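Local coordinates for putative calcium binding protein (Streptomyces coelicolor, PDB 3AKB) that binds calcium ions through EF-hand loops and probably takes part in calcium-mediated regulation in this bacterium, at residues 31-36 and 125-130; 58-63 and 90-95; 95-100 and 153-158. The protein carries 2 engineered substitutions. All coordinates share one frame; numbering follows the deposited sequence.

Contact 1. Residues 31-36 and 125-130; sequences KAMLAE and TAFGVP. Engineered in segment 31-36: M33 (natural residue Leu). With CA (calcium ion), chain J.
T125 OG1 has two partners. T125 OG1 binds a calcium ion at 2.7 Å and hydrogen-bonds to the carbonyl O of R122 in its own helix. A chi1 of 66° sets OG1 where it meets both the R122 carbonyl and the metal. The calcium ion also holds water 1, and this water donates to E36 OE1 at 2.8 Å. E36 and T125 are thus tied through the metal and one water. The other carboxylate oxygen, E36 OE2, makes a salt bridge with R122 NE.

The contact joins the exit helices of two EF-hands, 23-37 of the first and 117-126 of the third. The calcium ion here lies outside the EF-hand loops. A Schellman motif ends helix 117-126, with G128, at positive phi, as its C-prime residue. In it G128 N bonds to T125 O at 2.9 Å.

Apart from this bridge, the contact is apolar. A126 lies at the middle of the contact. Its CB lies 3.8 Å from M33 CA and also faces E36 CB. In return, A32 CB comes to 3.7 Å from A126 O. M33 is an engineered residue, leucine in the natural protein. Its CG is anti to the backbone N (chi1 -168°), and the extended chain runs past the F127 ring. M33 CB is 3.9 Å from F127 CE1. M33 SD makes a Met-aromatic contact, 5.1 Å from the centroid of the F127 ring. It approaches obliquely, 64° off the ring normal. Beyond F127, M33 also packs on A103, V106 and A107 of helix 89-107 and on L49 of helix 44-64. The carbonyl of F127 is taken up as well: its O accepts a hydrogen bond from Q15 NE2.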
loop_
_atom_site.group_PDB
_atom_site.type_symbol
_atom_site.label_atom_id
_atom_site.label_comp_id
_atom_site.label_asym_id
_atom_site.label_seq_id
_atom_site.Cartn_x
_atom_site.Cartn_y
_atom_site.Cartn_z
ATOM N N LYS A 31 -1.678 -9.854 6.228
ATOM C CA LYS A 31 -2.512 -10.974 6.684
ATOM C C LYS A 31 -3.881 -10.927 5.973
ATOM O O LYS A 31 -4.389 -11.938 5.482
ATOM C CB LYS A 31 -2.708 -10.905 8.207
ATOM C CG LYS A 31 -3.546 -12.034 8.740
ATOM C CD LYS A 31 -3.701 -11.967 10.248
ATOM C CE LYS A 31 -2.675 -12.821 10.940
ATOM N NZ LYS A 31 -3.185 -13.337 12.259
ATOM N N ALA A 32 -4.461 -9.736 5.891
ATOM C CA ALA A 32 -5.818 -9.608 5.352
ATOM C C ALA A 32 -5.817 -9.893 3.853
ATOM O O ALA A 32 -6.752 -10.513 3.329
ATOM C CB ALA A 32 -6.402 -8.219 5.662
ATOM N N MET A 33 -4.765 -9.469 3.156
ATOM C CA MET A 33 -4.719 -9.735 1.720
ATOM C C MET A 33 -4.536 -11.231 1.449
ATOM O O MET A 33 -5.162 -11.784 0.552
ATOM C CB MET A 33 -3.592 -8.953 1.015
ATOM C CG MET A 33 -3.722 -8.996 -0.482
ATOM S SD MET A 33 -2.178 -8.591 -1.435
ATOM C CE MET A 33 -2.882 -8.899 -3.097
ATOM N N LEU A 34 -3.660 -11.877 2.216
ATOM C CA LEU A 34 -3.488 -13.316 2.086
ATOM C C LEU A 34 -4.778 -14.078 2.353
ATOM O O LEU A 34 -5.079 -15.073 1.651
ATOM C CB LEU A 34 -2.374 -13.792 3.031
ATOM C CG LEU A 34 -0.997 -13.255 2.650
ATOM C CD1 LEU A 34 0.003 -13.593 3.773
ATOM C CD2 LEU A 34 -0.489 -13.766 1.315
ATOM N N ALA A 35 -5.526 -13.649 3.371
ATOM C CA ALA A 35 -6.801 -14.273 3.689
ATOM C C ALA A 35 -7.818 -14.103 2.557
ATOM O O ALA A 35 -8.532 -15.071 2.203
ATOM C CB ALA A 35 -7.334 -13.725 4.994
ATOM N N GLU A 36 -7.848 -12.910 1.948
ATOM C CA GLU A 36 -8.772 -12.628 0.848
ATOM C C GLU A 36 -8.553 -13.586 -0.335
ATOM O O GLU A 36 -9.530 -14.039 -0.971
ATOM C CB GLU A 36 -8.616 -11.158 0.404
ATOM C CG GLU A 36 -9.364 -10.757 -0.876
ATOM C CD GLU A 36 -10.857 -10.850 -0.728
ATOM O OE1 GLU A 36 -11.367 -10.459 0.343
ATOM O OE2 GLU A 36 -11.530 -11.334 -1.661
ATOM N N THR A 125 -9.855 -3.693 -1.164
ATOM C CA THR A 125 -10.770 -3.885 -0.029
ATOM C C THR A 125 -10.061 -4.550 1.151
ATOM O O THR A 125 -10.331 -4.229 2.314
ATOM C CB THR A 125 -12.061 -4.628 -0.368
ATOM O OG1 THR A 125 -11.775 -5.983 -0.740
ATOM C CG2 THR A 125 -12.809 -3.905 -1.466
ATOM N N ALA A 126 -9.141 -5.465 0.858
ATOM C CA ALA A 126 -8.349 -6.064 1.945
ATOM C C ALA A 126 -7.562 -4.993 2.699
ATOM O O ALA A 126 -7.345 -5.119 3.911
ATOM C CB ALA A 126 -7.428 -7.153 1.443
ATOM N N PHE A 127 -7.196 -3.926 1.995
ATOM C CA PHE A 127 -6.461 -2.782 2.580
ATOM C C PHE A 127 -7.397 -1.691 3.091
ATOM O O PHE A 127 -6.959 -0.541 3.310
ATOM C CB PHE A 127 -5.457 -2.165 1.574
ATOM C CG PHE A 127 -4.446 -3.144 1.049
ATOM C CD1 PHE A 127 -3.966 -4.163 1.872
ATOM C CD2 PHE A 127 -3.984 -3.060 -0.255
ATOM C CE1 PHE A 127 -3.028 -5.094 1.383
ATOM C CE2 PHE A 127 -3.066 -3.978 -0.749
ATOM C CZ PHE A 127 -2.590 -4.994 0.079
ATOM N N GLY A 128 -8.675 -2.021 3.262
ATOM C CA GLY A 128 -9.587 -1.097 3.931
ATOM C C GLY A 128 -10.405 -0.164 3.054
ATOM O O GLY A 128 -11.176 0.646 3.566
ATOM N N VAL A 129 -10.287 -0.296 1.742
ATOM C CA VAL A 129 -11.034 0.569 0.832
ATOM C C VAL A 129 -12.445 -0.004 0.637
ATOM O O VAL A 129 -12.597 -1.186 0.325
ATOM C CB VAL A 129 -10.308 0.746 -0.523
ATOM C CG1 VAL A 129 -11.080 1.715 -1.452
ATOM C CG2 VAL A 129 -8.909 1.283 -0.314
ATOM N N PRO A 130 -13.495 0.809 0.892
ATOM C CA PRO A 130 -14.871 0.326 0.686
ATOM C C PRO A 130 -15.080 -0.215 -0.734
ATOM O O PRO A 130 -14.482 0.280 -1.686
ATOM C CB PRO A 130 -15.709 1.588 0.884
ATOM C CG PRO A 130 -14.874 2.468 1.762
ATOM C CD PRO A 130 -13.465 2.206 1.382
HETATM CA CA CA J . -13.765 -7.297 -1.906
HETATM O O HOH W 1 -13.927 -9.615 -0.339
#

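Contact 2. Residues 58-63 and 90-95; sequences QGLAGI and DRFAEM. Engineered in segment 90-95: M95 (natural residue Ile).
F92 reaches across from its helix and sets its ring beside the turn formed by G59 and L60. The edge of the ring, not its face, meets the backbone: F92 CE1 lies 4.0 Å from L60 N, near the ring plane. The carbonyl carbon of G59 borders the same edge. A chi1 of -178° points the F92 ring away from its own backbone N and into the gap between the helices. L60 flanks its far end with one methyl, L60 CD1, at 4.0 Å from F92 CZ. I63, about one turn further on, meets the ring obliquely, with I63 CD1 at 3.6 Å from F92 CD1.

Helix 44-64 leads into the second EF-hand loop, and helix 89-107 leads into the third. Their short segments run closer to antiparallel than parallel, at 142°, with axes 9.9 Å apart. F92 also touches F13 of helix 2-13 and L85 of helix 74-87. The ring therefore packs into the first EF-hand pair, against helices of both hands. L60 shares F13 with it. The L60 side chain is about 8 Å from those of the calcium ligands D25 and D65.

The second point of contact is at G59. M95 is an engineered residue, isoleucine in the natural protein. Its chain bends at chi2 and chi3, near -80° each, and the terminal methyl folds back over the neighbouring helix. M95 CE sits 3.3 Å from G59 CA, a tight approach. A CB on G59 would point at helix 89-107 and fall 3.1 Å from M95 CB. With no CB on G59, the two backbones can come this close.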
loop_
_atom_site.group_PDB
_atom_site.type_symbol
_atom_site.label_atom_id
_atom_site.label_comp_id
_atom_site.label_asym_id
_atom_site.label_seq_id
_atom_site.Cartn_x
_atom_site.Cartn_y
_atom_site.Cartn_z
ATOM N N GLN A 58 9.743 -0.252 7.156
ATOM C CA GLN A 58 11.057 0.350 7.446
ATOM C C GLN A 58 11.284 1.591 6.602
ATOM O O GLN A 58 11.874 2.559 7.079
ATOM C CB GLN A 58 12.206 -0.628 7.240
ATOM C CG GLN A 58 12.171 -1.827 8.185
ATOM C CD GLN A 58 12.256 -1.502 9.692
ATOM O OE1 GLN A 58 12.059 -2.391 10.537
ATOM N NE2 GLN A 58 12.522 -0.244 10.035
ATOM N N GLY A 59 10.794 1.575 5.370
ATOM C CA GLY A 59 10.939 2.750 4.500
ATOM C C GLY A 59 10.169 3.927 5.062
ATOM O O GLY A 59 10.653 5.061 5.065
ATOM N N LEU A 60 8.952 3.673 5.535
ATOM C CA LEU A 60 8.161 4.775 6.071
ATOM C C LEU A 60 8.708 5.261 7.405
ATOM O O LEU A 60 8.801 6.480 7.639
ATOM C CB LEU A 60 6.678 4.386 6.191
ATOM C CG LEU A 60 5.727 5.515 6.588
ATOM C CD1 LEU A 60 5.758 6.678 5.589
ATOM C CD2 LEU A 60 4.317 5.004 6.786
ATOM N N ALA A 61 9.041 4.318 8.284
ATOM C CA ALA A 61 9.620 4.650 9.583
ATOM C C ALA A 61 10.899 5.473 9.398
ATOM O O ALA A 61 11.131 6.429 10.153
ATOM C CB ALA A 61 9.891 3.372 10.392
ATOM N N GLY A 62 11.713 5.123 8.393
ATOM C CA GLY A 62 12.967 5.862 8.119
ATOM C C GLY A 62 12.731 7.330 7.806
ATOM O O GLY A 62 13.536 8.211 8.186
ATOM N N ILE A 63 11.624 7.609 7.130
ATOM C CA ILE A 63 11.237 8.975 6.772
ATOM C C ILE A 63 10.554 9.719 7.926
ATOM O O ILE A 63 10.850 10.893 8.162
ATOM C CB ILE A 63 10.306 8.972 5.535
ATOM C CG1 ILE A 63 11.122 8.633 4.281
ATOM C CG2 ILE A 63 9.547 10.297 5.396
ATOM C CD1 ILE A 63 10.326 7.909 3.174
ATOM N N ASP A 90 9.133 9.004 -5.966
ATOM C CA ASP A 90 9.639 7.841 -6.705
ATOM C C ASP A 90 10.544 6.974 -5.835
ATOM O O ASP A 90 10.490 5.749 -5.904
ATOM C CB ASP A 90 10.418 8.280 -7.952
ATOM C CG ASP A 90 9.521 8.608 -9.130
ATOM O OD1 ASP A 90 8.310 8.860 -8.928
ATOM O OD2 ASP A 90 10.059 8.615 -10.266
ATOM N N ARG A 91 11.394 7.614 -5.036
ATOM C CA ARG A 91 12.265 6.871 -4.125
ATOM C C ARG A 91 11.430 6.100 -3.090
ATOM O O ARG A 91 11.706 4.931 -2.789
ATOM C CB ARG A 91 13.267 7.810 -3.447
ATOM C CG ARG A 91 14.578 7.996 -4.224
ATOM C CD ARG A 91 15.730 8.204 -3.245
ATOM N NE ARG A 91 15.917 9.614 -2.979
ATOM C CZ ARG A 91 16.663 10.127 -2.005
ATOM N NH1 ARG A 91 17.324 9.355 -1.148
ATOM N NH2 ARG A 91 16.731 11.442 -1.889
ATOM N N PHE A 92 10.395 6.745 -2.562
ATOM C CA PHE A 92 9.528 6.044 -1.620
ATOM C C PHE A 92 8.818 4.870 -2.298
ATOM O O PHE A 92 8.781 3.769 -1.754
ATOM C CB PHE A 92 8.511 6.971 -0.969
ATOM C CG PHE A 92 7.630 6.271 0.045
ATOM C CD1 PHE A 92 8.168 5.745 1.212
ATOM C CD2 PHE A 92 6.274 6.153 -0.169
ATOM C CE1 PHE A 92 7.348 5.111 2.155
ATOM C CE2 PHE A 92 5.438 5.517 0.785
ATOM C CZ PHE A 92 5.993 4.983 1.936
ATOM N N ALA A 93 8.283 5.104 -3.502
ATOM C CA ALA A 93 7.626 4.035 -4.268
ATOM C C ALA A 93 8.559 2.863 -4.536
ATOM O O ALA A 93 8.108 1.710 -4.525
ATOM C CB ALA A 93 7.063 4.574 -5.568
ATOM N N GLU A 94 9.847 3.136 -4.772
ATOM C CA GLU A 94 10.816 2.060 -4.875
ATOM C C GLU A 94 10.958 1.241 -3.596
ATOM O O GLU A 94 11.183 0.028 -3.674
ATOM C CB GLU A 94 12.191 2.549 -5.360
ATOM C CG GLU A 94 12.212 3.014 -6.808
ATOM C CD GLU A 94 11.706 1.963 -7.809
ATOM O OE1 GLU A 94 12.061 0.771 -7.666
ATOM O OE2 GLU A 94 10.933 2.339 -8.722
ATOM N N MET A 95 10.839 1.877 -2.430
ATOM C CA MET A 95 10.888 1.128 -1.153
ATOM C C MET A 95 9.664 0.215 -1.025
ATOM O O MET A 95 9.726 -0.823 -0.355
ATOM C CB MET A 95 11.000 2.080 0.046
ATOM C CG MET A 95 12.282 2.905 0.035
ATOM S SD MET A 95 13.708 2.011 0.697
ATOM C CE MET A 95 13.501 1.998 2.478
#

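Contact 3. Residues 95-100 and 153-158; sequences MARPFL and EIVPAF. Engineered in segment 95-100: M95 (natural residue Ile). With CA (calcium ion), chain I.
A charged guanidinium lies against a valine. V155 CG1 sits over one face of the R97 group, near its rim, at 3.7 Å from R97 NH2. The R97 chain starts extended and bends at chi3 (-76°), which turns the flat group onto V155. Its charge is met elsewhere: R97 NH2 pairs with E94, and R97 NH1 with E151.

Deeper in, A96 CB makes a CH-pi contact over one face of the F158 ring. A96 CB is 3.9 Å from the centroid of that ring. L100 fills the middle. Its CD1 is 3.9 Å from V155 CG2 and also reaches F158 CB. L100 CB lies 3.8 Å from I154 CD1, and the two side chains lie alongside, pointing opposite ways. Replacing F158 by an alanine is likely to leave A96 CB without its aromatic face and open a gap beside L100.

Helix 151-161 is the exit helix of the fourth EF-hand, and segments 95-100 and 153-158 cross at 137°. E153 begins its segment and binds calcium with both oxygens, OE1 at 2.7 Å and OE2 at 2.4 Å. D142, D144, D146 and K148 O complete the protein ligands. The helix that carries this bidentate carboxylate is thus held to helix 89-107 by apolar packing, with R97 the charged side chain that touches across the contact, at its margin.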
loop_
_atom_site.group_PDB
_atom_site.type_symbol
_atom_site.label_atom_id
_atom_site.label_comp_id
_atom_site.label_asym_id
_atom_site.label_seq_id
_atom_site.Cartn_x
_atom_site.Cartn_y
_atom_site.Cartn_z
ATOM N N MET A 95 10.839 1.877 -2.430
ATOM C CA MET A 95 10.888 1.128 -1.153
ATOM C C MET A 95 9.664 0.215 -1.025
ATOM O O MET A 95 9.726 -0.823 -0.355
ATOM C CB MET A 95 11.000 2.080 0.046
ATOM C CG MET A 95 12.282 2.905 0.035
ATOM S SD MET A 95 13.708 2.011 0.697
ATOM C CE MET A 95 13.501 1.998 2.478
ATOM N N ALA A 96 8.582 0.593 -1.706
ATOM C CA ALA A 96 7.345 -0.227 -1.754
ATOM C C ALA A 96 7.318 -1.299 -2.830
ATOM O O ALA A 96 6.400 -2.148 -2.837
ATOM C CB ALA A 96 6.118 0.651 -1.926
ATOM N N ARG A 97 8.260 -1.252 -3.767
ATOM C CA ARG A 97 8.194 -2.149 -4.900
ATOM C C ARG A 97 8.188 -3.638 -4.476
ATOM O O ARG A 97 7.423 -4.406 -5.029
ATOM C CB ARG A 97 9.339 -1.885 -5.896
ATOM C CG ARG A 97 9.112 -2.594 -7.208
ATOM C CD ARG A 97 10.248 -2.372 -8.202
ATOM N NE ARG A 97 10.163 -1.038 -8.795
ATOM C CZ ARG A 97 9.461 -0.726 -9.873
ATOM N NH1 ARG A 97 8.728 -1.628 -10.495
ATOM N NH2 ARG A 97 9.492 0.515 -10.325
ATOM N N PRO A 98 9.025 -4.054 -3.501
ATOM C CA PRO A 98 8.929 -5.482 -3.108
ATOM C C PRO A 98 7.542 -5.875 -2.606
ATOM O O PRO A 98 7.027 -6.947 -2.988
ATOM C CB PRO A 98 9.986 -5.609 -2.000
ATOM C CG PRO A 98 10.994 -4.525 -2.421
ATOM C CD PRO A 98 10.148 -3.373 -2.827
ATOM N N PHE A 99 6.925 -5.008 -1.801
ATOM C CA PHE A 99 5.549 -5.255 -1.359
ATOM C C PHE A 99 4.587 -5.327 -2.549
ATOM O O PHE A 99 3.772 -6.244 -2.657
ATOM C CB PHE A 99 5.072 -4.166 -0.391
ATOM C CG PHE A 99 3.622 -4.314 0.018
ATOM C CD1 PHE A 99 3.236 -5.325 0.896
ATOM C CD2 PHE A 99 2.650 -3.445 -0.481
ATOM C CE1 PHE A 99 1.893 -5.469 1.278
ATOM C CE2 PHE A 99 1.311 -3.582 -0.094
ATOM C CZ PHE A 99 0.942 -4.586 0.782
ATOM N N LEU A 100 4.667 -4.342 -3.432
ATOM C CA LEU A 100 3.739 -4.294 -4.565
ATOM C C LEU A 100 3.936 -5.472 -5.530
ATOM O O LEU A 100 2.974 -6.048 -6.031
ATOM C CB LEU A 100 3.842 -2.942 -5.280
ATOM C CG LEU A 100 3.466 -1.717 -4.423
ATOM C CD1 LEU A 100 3.852 -0.425 -5.161
ATOM C CD2 LEU A 100 1.988 -1.701 -4.079
ATOM N N GLU A 153 1.832 -0.111 -13.825
ATOM C CA GLU A 153 0.674 0.738 -13.513
ATOM C C GLU A 153 0.629 1.074 -12.024
ATOM O O GLU A 153 0.468 2.244 -11.658
ATOM C CB GLU A 153 -0.638 0.098 -14.010
ATOM C CG GLU A 153 -0.731 0.109 -15.570
ATOM C CD GLU A 153 -1.806 -0.778 -16.175
ATOM O OE1 GLU A 153 -2.132 -1.824 -15.589
ATOM O OE2 GLU A 153 -2.338 -0.462 -17.281
ATOM N N ILE A 154 0.807 0.075 -11.155
ATOM C CA ILE A 154 0.650 0.335 -9.724
ATOM C C ILE A 154 1.799 1.088 -9.057
ATOM O O ILE A 154 1.557 1.844 -8.121
ATOM C CB ILE A 154 0.243 -0.921 -8.912
ATOM C CG1 ILE A 154 1.361 -1.968 -8.819
ATOM C CG2 ILE A 154 -1.007 -1.560 -9.492
ATOM C CD1 ILE A 154 1.013 -3.102 -7.842
ATOM N N VAL A 155 3.036 0.891 -9.502
ATOM C CA VAL A 155 4.117 1.564 -8.794
ATOM C C VAL A 155 4.051 3.093 -8.944
ATOM O O VAL A 155 4.069 3.797 -7.940
ATOM C CB VAL A 155 5.518 0.951 -9.081
ATOM C CG1 VAL A 155 6.616 1.710 -8.339
ATOM C CG2 VAL A 155 5.530 -0.517 -8.651
ATOM N N PRO A 156 3.910 3.618 -10.188
ATOM C CA PRO A 156 3.729 5.082 -10.279
ATOM C C PRO A 156 2.413 5.593 -9.665
ATOM O O PRO A 156 2.370 6.707 -9.139
ATOM C CB PRO A 156 3.758 5.353 -11.788
ATOM C CG PRO A 156 3.444 4.085 -12.417
ATOM C CD PRO A 156 3.971 2.995 -11.523
ATOM N N ALA A 157 1.345 4.792 -9.695
ATOM C CA ALA A 157 0.094 5.212 -9.009
ATOM C C ALA A 157 0.311 5.335 -7.495
ATOM O O ALA A 157 -0.218 6.239 -6.850
ATOM C CB ALA A 157 -1.030 4.252 -9.292
ATOM N N PHE A 158 1.095 4.418 -6.939
ATOM C CA PHE A 158 1.409 4.441 -5.523
ATOM C C PHE A 158 2.220 5.716 -5.228
ATOM O O PHE A 158 1.891 6.448 -4.290
ATOM C CB PHE A 158 2.172 3.158 -5.167
ATOM C CG PHE A 158 2.614 3.073 -3.726
ATOM C CD1 PHE A 158 1.893 2.303 -2.819
ATOM C CD2 PHE A 158 3.782 3.723 -3.293
ATOM C CE1 PHE A 158 2.289 2.228 -1.483
ATOM C CE2 PHE A 158 4.197 3.635 -1.962
ATOM C CZ PHE A 158 3.455 2.881 -1.065
HETATM CA CA CA I . -3.477 -2.547 -17.821
HETATM O O HOH W 2 -1.579 -3.608 -18.439
#

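How the contacts relate
Helix 89-107 connects the three contacts. Contacts 2 and 3 both use it and share M95; their centres are 11 Å apart. F92 CE2 of contact 2 meets F158 CE2 of contact 3 at 3.6 Å, and A93 also packs on V155 and F158. Contact 3 touches contact 1 through two more rings, F127 CZ to F99 CZ at 3.6 Å. Contacts 1 and 2 lie on opposite sides of the chain's centre, with nearest atoms about 13 Å apart. Contact 3 bridges them. Calcium is bound directly in contact 1, by T125, and in contact 3, by E153; in contact 2, the side chain of L60 is about 10 Å from a bound calcium ion.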